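Local coordinates for protein amidohydrolase (Brucella melitensis biovar Abortus, PDB 4F0L) that is a metal-dependent hydrolase of the amidohydrolase superfamily, probably a deaminase related to formimidoylglutamate deiminase, and binds an iron(III) ion, at residues Ile240-Ala243 against Lys247-Glu250; Asp251-Ala254 against Lys258-Val261. One frame throughout, in Å; residues are numbered along the deposited sequence.

Contact 1 (Ile240-Ala243 against Lys247-Glu250). With FE (Fe (III) ion), chain E.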
ATOM      1  N   ILE B 240     -13.679  -0.086  22.286  1.00 17.46           N
ATOM      2  CA  ILE B 240     -13.480  -1.497  22.636  1.00 18.35           C
ATOM      3  C   ILE B 240     -13.108  -2.284  21.399  1.00 18.28           C
ATOM      4  O   ILE B 240     -13.706  -2.073  20.361  1.00 17.75           O
ATOM      5  CB  ILE B 240     -14.771  -2.077  23.283  1.00 18.95           C
ATOM      6  CG1 ILE B 240     -14.605  -3.543  23.674  1.00 19.80           C
ATOM      7  CG2 ILE B 240     -15.978  -1.931  22.359  1.00 19.23           C
ATOM      8  CD1 ILE B 240     -15.563  -4.013  24.752  1.00 19.93           C
ATOM      9  N   HIS B 241     -12.149  -3.212  21.505  1.00 19.24           N
ATOM     10  CA  HIS B 241     -11.879  -4.160  20.413  1.00 20.60           C
ATOM     11  C   HIS B 241     -13.013  -5.144  20.369  1.00 21.00           C
ATOM     12  O   HIS B 241     -13.333  -5.748  21.380  1.00 20.71           O
ATOM     13  CB  HIS B 241     -10.606  -5.017  20.629  1.00 22.49           C
ATOM     14  CG  HIS B 241      -9.286  -4.275  20.542  1.00 24.02           C
ATOM     15  ND1 HIS B 241      -8.364  -4.312  21.540  1.00 26.21           N
ATOM     16  CD2 HIS B 241      -8.699  -3.551  19.494  1.00 25.34           C
ATOM     17  CE1 HIS B 241      -7.265  -3.590  21.166  1.00 25.92           C
ATOM     18  NE2 HIS B 241      -7.479  -3.127  19.919  1.00 25.38           N
ATOM     19  N   VAL B 242     -13.614  -5.370  19.207  1.00 19.41           N
ATOM     20  CA  VAL B 242     -14.605  -6.426  19.112  1.00 20.02           C
ATOM     21  C   VAL B 242     -14.625  -7.162  17.744  1.00 19.93           C
ATOM     22  O   VAL B 242     -14.514  -6.553  16.668  1.00 20.16           O
ATOM     23  CB  VAL B 242     -16.006  -5.883  19.529  1.00 20.65           C
ATOM     24  CG1 VAL B 242     -16.477  -4.788  18.592  1.00 20.73           C
ATOM     25  CG2 VAL B 242     -16.998  -7.010  19.564  1.00 21.44           C
ATOM     26  N   ALA B 243     -14.748  -8.494  17.792  1.00 20.06           N
ATOM     27  CA  ALA B 243     -14.954  -9.296  16.586  1.00 20.18           C
ATOM     28  C   ALA B 243     -13.815  -9.200  15.539  1.00 19.86           C
ATOM     29  O   ALA B 243     -14.042  -9.336  14.334  1.00 18.40           O
ATOM     30  CB  ALA B 243     -16.292  -8.946  15.967  1.00 19.95           C
ATOM     31  N   LYS B 247     -11.656 -16.664  15.837  1.00 26.88           N
ATOM     32  CA  LYS B 247     -11.581 -17.429  17.084  1.00 27.41           C
ATOM     33  C   LYS B 247     -12.366 -16.724  18.176  1.00 27.76           C
ATOM     34  O   LYS B 247     -13.014 -17.397  18.982  1.00 28.39           O
ATOM     35  CB  LYS B 247     -10.128 -17.690  17.524  1.00 27.02           C
ATOM     36  N   GLU B 248     -12.356 -15.386  18.198  1.00 26.45           N
ATOM     37  CA  GLU B 248     -13.126 -14.648  19.232  1.00 26.77           C
ATOM     38  C   GLU B 248     -14.627 -14.869  19.078  1.00 26.82           C
ATOM     39  O   GLU B 248     -15.323 -15.030  20.062  1.00 27.49           O
ATOM     40  CB  GLU B 248     -12.822 -13.116  19.236  1.00 26.00           C
ATOM     41  CG  GLU B 248     -13.720 -12.338  20.194  1.00 26.94           C
ATOM     42  CD  GLU B 248     -13.554 -10.821  20.137  1.00 26.96           C
ATOM     43  OE1 GLU B 248     -12.423 -10.337  20.281  1.00 28.13           O
ATOM     44  OE2 GLU B 248     -14.563 -10.110  19.996  1.00 25.45           O
ATOM     45  N   VAL B 249     -15.106 -14.853  17.847  1.00 26.38           N
ATOM     46  CA  VAL B 249     -16.529 -15.077  17.551  1.00 26.95           C
ATOM     47  C   VAL B 249     -16.960 -16.474  18.028  1.00 28.89           C
ATOM     48  O   VAL B 249     -17.974 -16.593  18.722  1.00 28.67           O
ATOM     49  CB  VAL B 249     -16.810 -14.912  16.051  1.00 26.67           C
ATOM     50  CG1 VAL B 249     -18.215 -15.387  15.673  1.00 27.53           C
ATOM     51  CG2 VAL B 249     -16.573 -13.470  15.619  1.00 26.15           C
ATOM     52  N   GLU B 250     -16.153 -17.487  17.699  1.00 29.78           N
ATOM     53  CA  GLU B 250     -16.412 -18.857  18.112  1.00 31.90           C
ATOM     54  C   GLU B 250     -16.422 -18.962  19.663  1.00 31.81           C
ATOM     55  O   GLU B 250     -17.346 -19.535  20.245  1.00 30.98           O
ATOM     56  CB  GLU B 250     -15.331 -19.833  17.543  1.00 34.30           C
ATOM     57  CG  GLU B 250     -15.077 -19.928  16.032  1.00 36.57           C
ATOM     58  CD  GLU B 250     -16.282 -20.343  15.204  1.00 41.21           C
ATOM     59  OE1 GLU B 250     -17.383 -19.767  15.390  1.00 42.32           O
ATOM     60  OE2 GLU B 250     -16.107 -21.244  14.341  1.00 44.89           O
TER
HETATM   61 FE    FE E 501      -5.725  -2.403  18.522  1.00 32.76          FE
HETATM   62  O   HOH W   1     -14.261  -8.156  22.257  1.00 19.99           O
HETATM   63  O   HOH W   2      -6.251  -3.928  17.063  1.00 25.98           O
HETATM   64  O   HOH W   3      -4.396  -4.214  18.888  1.00 32.69           O
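Past the end of strand 238-242 the chain turns at Ala243 (phi 61°) beside helix 246-256, where Glu248 takes its amide; the closest CA atoms are those of Ala243 and Val249, 6.1 Å apart. The strand belongs to the TIM barrel of the amidohydrolase family, and its C-terminal end is tied here to the following helix. Glu248 makes the tie. Its CG is anti to the backbone N (chi1 174°) and the chain stays extended beyond CG, which carries the carboxylate back across the strand end, at about a right angle to the side chain of Val242. OE2 accepts the amide of Ala243, N to OE2 2.7 Å, in a nearly straight bond that arrives from above the carboxylate plane. CG2 of Val242 packs 4.0 Å from the same oxygen. Two residues before Ala243, His241 sends its ring away from the helix and binds iron through NE2 at 2.4 Å; His65, His67, Asp329 and two waters complete the site. The carboxylate thus holds the backbone next to a metal ligand. A water extends that hold, donating to His241 O at 2.7 Å and to Glu248 OE2 at 3.0 Å.

Contact 2 (Asp251-Ala254 against Lys258-Val261)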
ATOM      1  N   ASP B 251     -15.407 -18.400  20.318  1.00 30.70           N
ATOM      2  CA  ASP B 251     -15.324 -18.456  21.772  1.00 31.37           C
ATOM      3  C   ASP B 251     -16.491 -17.708  22.411  1.00 31.01           C
ATOM      4  O   ASP B 251     -17.019 -18.155  23.436  1.00 30.32           O
ATOM      5  CB  ASP B 251     -13.988 -17.886  22.276  1.00 30.70           C
ATOM      6  CG  ASP B 251     -12.798 -18.759  21.900  1.00 30.88           C
ATOM      7  OD1 ASP B 251     -13.000 -19.937  21.564  1.00 30.38           O
ATOM      8  OD2 ASP B 251     -11.656 -18.261  21.923  1.00 30.41           O
ATOM      9  N   CYS B 252     -16.872 -16.567  21.824  1.00 29.73           N
ATOM     10  CA  CYS B 252     -17.960 -15.760  22.378  1.00 30.19           C
ATOM     11  C   CYS B 252     -19.258 -16.544  22.293  1.00 31.15           C
ATOM     12  O   CYS B 252     -20.020 -16.589  23.269  1.00 31.24           O
ATOM     13  CB  CYS B 252     -18.132 -14.420  21.667  1.00 28.85           C
ATOM     14  SG  CYS B 252     -19.317 -13.365  22.547  1.00 30.09           S
ATOM     15  N   ILE B 253     -19.479 -17.197  21.150  1.00 31.13           N
ATOM     16  CA  ILE B 253     -20.645 -18.053  20.981  1.00 31.63           C
ATOM     17  C   ILE B 253     -20.646 -19.178  22.017  1.00 33.23           C
ATOM     18  O   ILE B 253     -21.677 -19.436  22.647  1.00 32.95           O
ATOM     19  CB  ILE B 253     -20.713 -18.658  19.563  1.00 31.96           C
ATOM     20  CG1 ILE B 253     -21.125 -17.570  18.551  1.00 31.33           C
ATOM     21  CG2 ILE B 253     -21.691 -19.835  19.519  1.00 32.76           C
ATOM     22  CD1 ILE B 253     -20.948 -17.977  17.100  1.00 31.00           C
ATOM     23  N   ALA B 254     -19.501 -19.830  22.214  1.00 33.28           N
ATOM     24  CA  ALA B 254     -19.444 -20.932  23.185  1.00 35.56           C
ATOM     25  C   ALA B 254     -19.789 -20.437  24.599  1.00 36.38           C
ATOM     26  O   ALA B 254     -20.434 -21.136  25.366  1.00 39.67           O
ATOM     27  CB  ALA B 254     -18.078 -21.615  23.161  1.00 35.33           C
ATOM     28  N   LYS B 258     -23.989 -16.076  21.837  1.00 35.46           N
ATOM     29  CA  LYS B 258     -24.092 -14.872  21.005  1.00 34.24           C
ATOM     30  C   LYS B 258     -22.720 -14.491  20.428  1.00 31.26           C
ATOM     31  O   LYS B 258     -21.670 -14.797  21.002  1.00 29.54           O
ATOM     32  CB  LYS B 258     -24.613 -13.683  21.817  1.00 35.44           C
ATOM     33  CG  LYS B 258     -26.080 -13.751  22.206  1.00 38.24           C
ATOM     34  CD  LYS B 258     -26.428 -12.630  23.186  1.00 38.87           C
ATOM     35  CE  LYS B 258     -27.800 -12.794  23.831  1.00 41.14           C
ATOM     36  NZ  LYS B 258     -28.772 -11.738  23.432  1.00 40.52           N
ATOM     37  N   ARG B 259     -22.754 -13.813  19.291  1.00 29.92           N
ATOM     38  CA  ARG B 259     -21.539 -13.271  18.687  1.00 27.58           C
ATOM     39  C   ARG B 259     -21.146 -11.999  19.439  1.00 26.32           C
ATOM     40  O   ARG B 259     -21.927 -11.463  20.229  1.00 26.30           O
ATOM     41  CB  ARG B 259     -21.777 -12.981  17.200  1.00 27.76           C
ATOM     42  CG  ARG B 259     -22.232 -14.167  16.347  1.00 28.52           C
ATOM     43  CD  ARG B 259     -22.736 -13.669  14.974  1.00 29.44           C
ATOM     44  NE  ARG B 259     -21.646 -12.991  14.249  1.00 29.04           N
ATOM     45  CZ  ARG B 259     -20.754 -13.615  13.482  1.00 27.94           C
ATOM     46  NH1 ARG B 259     -20.839 -14.934  13.270  1.00 28.58           N
ATOM     47  NH2 ARG B 259     -19.777 -12.929  12.931  1.00 27.23           N
ATOM     48  N   PRO B 260     -19.911 -11.509  19.233  1.00 24.98           N
ATOM     49  CA  PRO B 260     -19.458 -10.382  20.057  1.00 24.07           C
ATOM     50  C   PRO B 260     -20.263  -9.084  19.877  1.00 23.78           C
ATOM     51  O   PRO B 260     -20.712  -8.508  20.866  1.00 23.10           O
ATOM     52  CB  PRO B 260     -17.976 -10.217  19.646  1.00 23.70           C
ATOM     53  CG  PRO B 260     -17.595 -11.619  19.246  1.00 24.18           C
ATOM     54  CD  PRO B 260     -18.803 -12.169  18.536  1.00 24.25           C
ATOM     55  N   VAL B 261     -20.455  -8.604  18.648  1.00 24.01           N
ATOM     56  CA  VAL B 261     -21.102  -7.295  18.489  1.00 23.53           C
ATOM     57  C   VAL B 261     -22.546  -7.442  18.992  1.00 25.39           C
ATOM     58  O   VAL B 261     -23.038  -6.625  19.737  1.00 26.30           O
ATOM     59  CB  VAL B 261     -21.053  -6.769  17.032  1.00 23.35           C
ATOM     60  CG1 VAL B 261     -21.949  -5.538  16.890  1.00 21.88           C
ATOM     61  CG2 VAL B 261     -19.598  -6.494  16.608  1.00 22.40           C
TER
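Cys252, in the last turns of helix 246-256, meets Pro260, the first residue of helix 260-267, side chain to side chain, with Cys252 CB 3.7 Å from Pro260 CG. The proline presents the CG and CD corner of its ring to the cysteine. With SG anti to the backbone N (chi1 -171°), the sulfur lies beside the ring and comes 3.2 Å from Lys258 O. That carbonyl is packed against one turn of the first helix: Ile253 CA makes a CH...O contact with Lys258 O at 3.4 Å, and Ile253 CG1 lies 3.7 Å from the same oxygen. Farther along its chain, Ile253 runs beside Arg259, the two side chains pointing the same way, and its CD1 touches the aliphatic part of the arginine at CG, 4.1 Å away.

The next shell fixes the turn and the long side chains. Ser256 OG hydrogen-bonds to both Cys252 O and Lys258 N, joining the last turn of helix 246-256 to the segment that leaves it, while Arg259, the N-cap residue of helix 260-267, bonds through its backbone N to the side chain of Glu262. Bent at chi3 (62°), the arginine directs its guanidinium group to a salt bridge with Glu286 through NE, while Lys258 NZ pairs with Asp266.

The contact is a short connection between two consecutive helices, 246-256 and 260-267, in which the second starts almost directly after the first. Phe173 touches Cys252, and the side chain of Val261 rests on Val242 of strand 238-242, so the junction is seated against the barrel wall.

The two contacts follow one another without a gap: contact 1 ends at Glu250 and contact 2 starts at Asp251, both on helix 246-256. Their centres lie 7 Å apart, and the order along the chain is strand 238-242, helix 246-256, then helix 260-267. Pro260 joins them physically, its CB lying 3.4 Å from both Val242 CG2 and Glu248 OE2; Val249 CG1 also packs against Arg259 NH1. The touching residues of contact 1 are all buried, whereas contact 2 lies farther from the chain's centre and is partly buried. The helix pair thus packs on the barrel strand that bears His241, backing the metal-binding region without supplying a ligand to the iron.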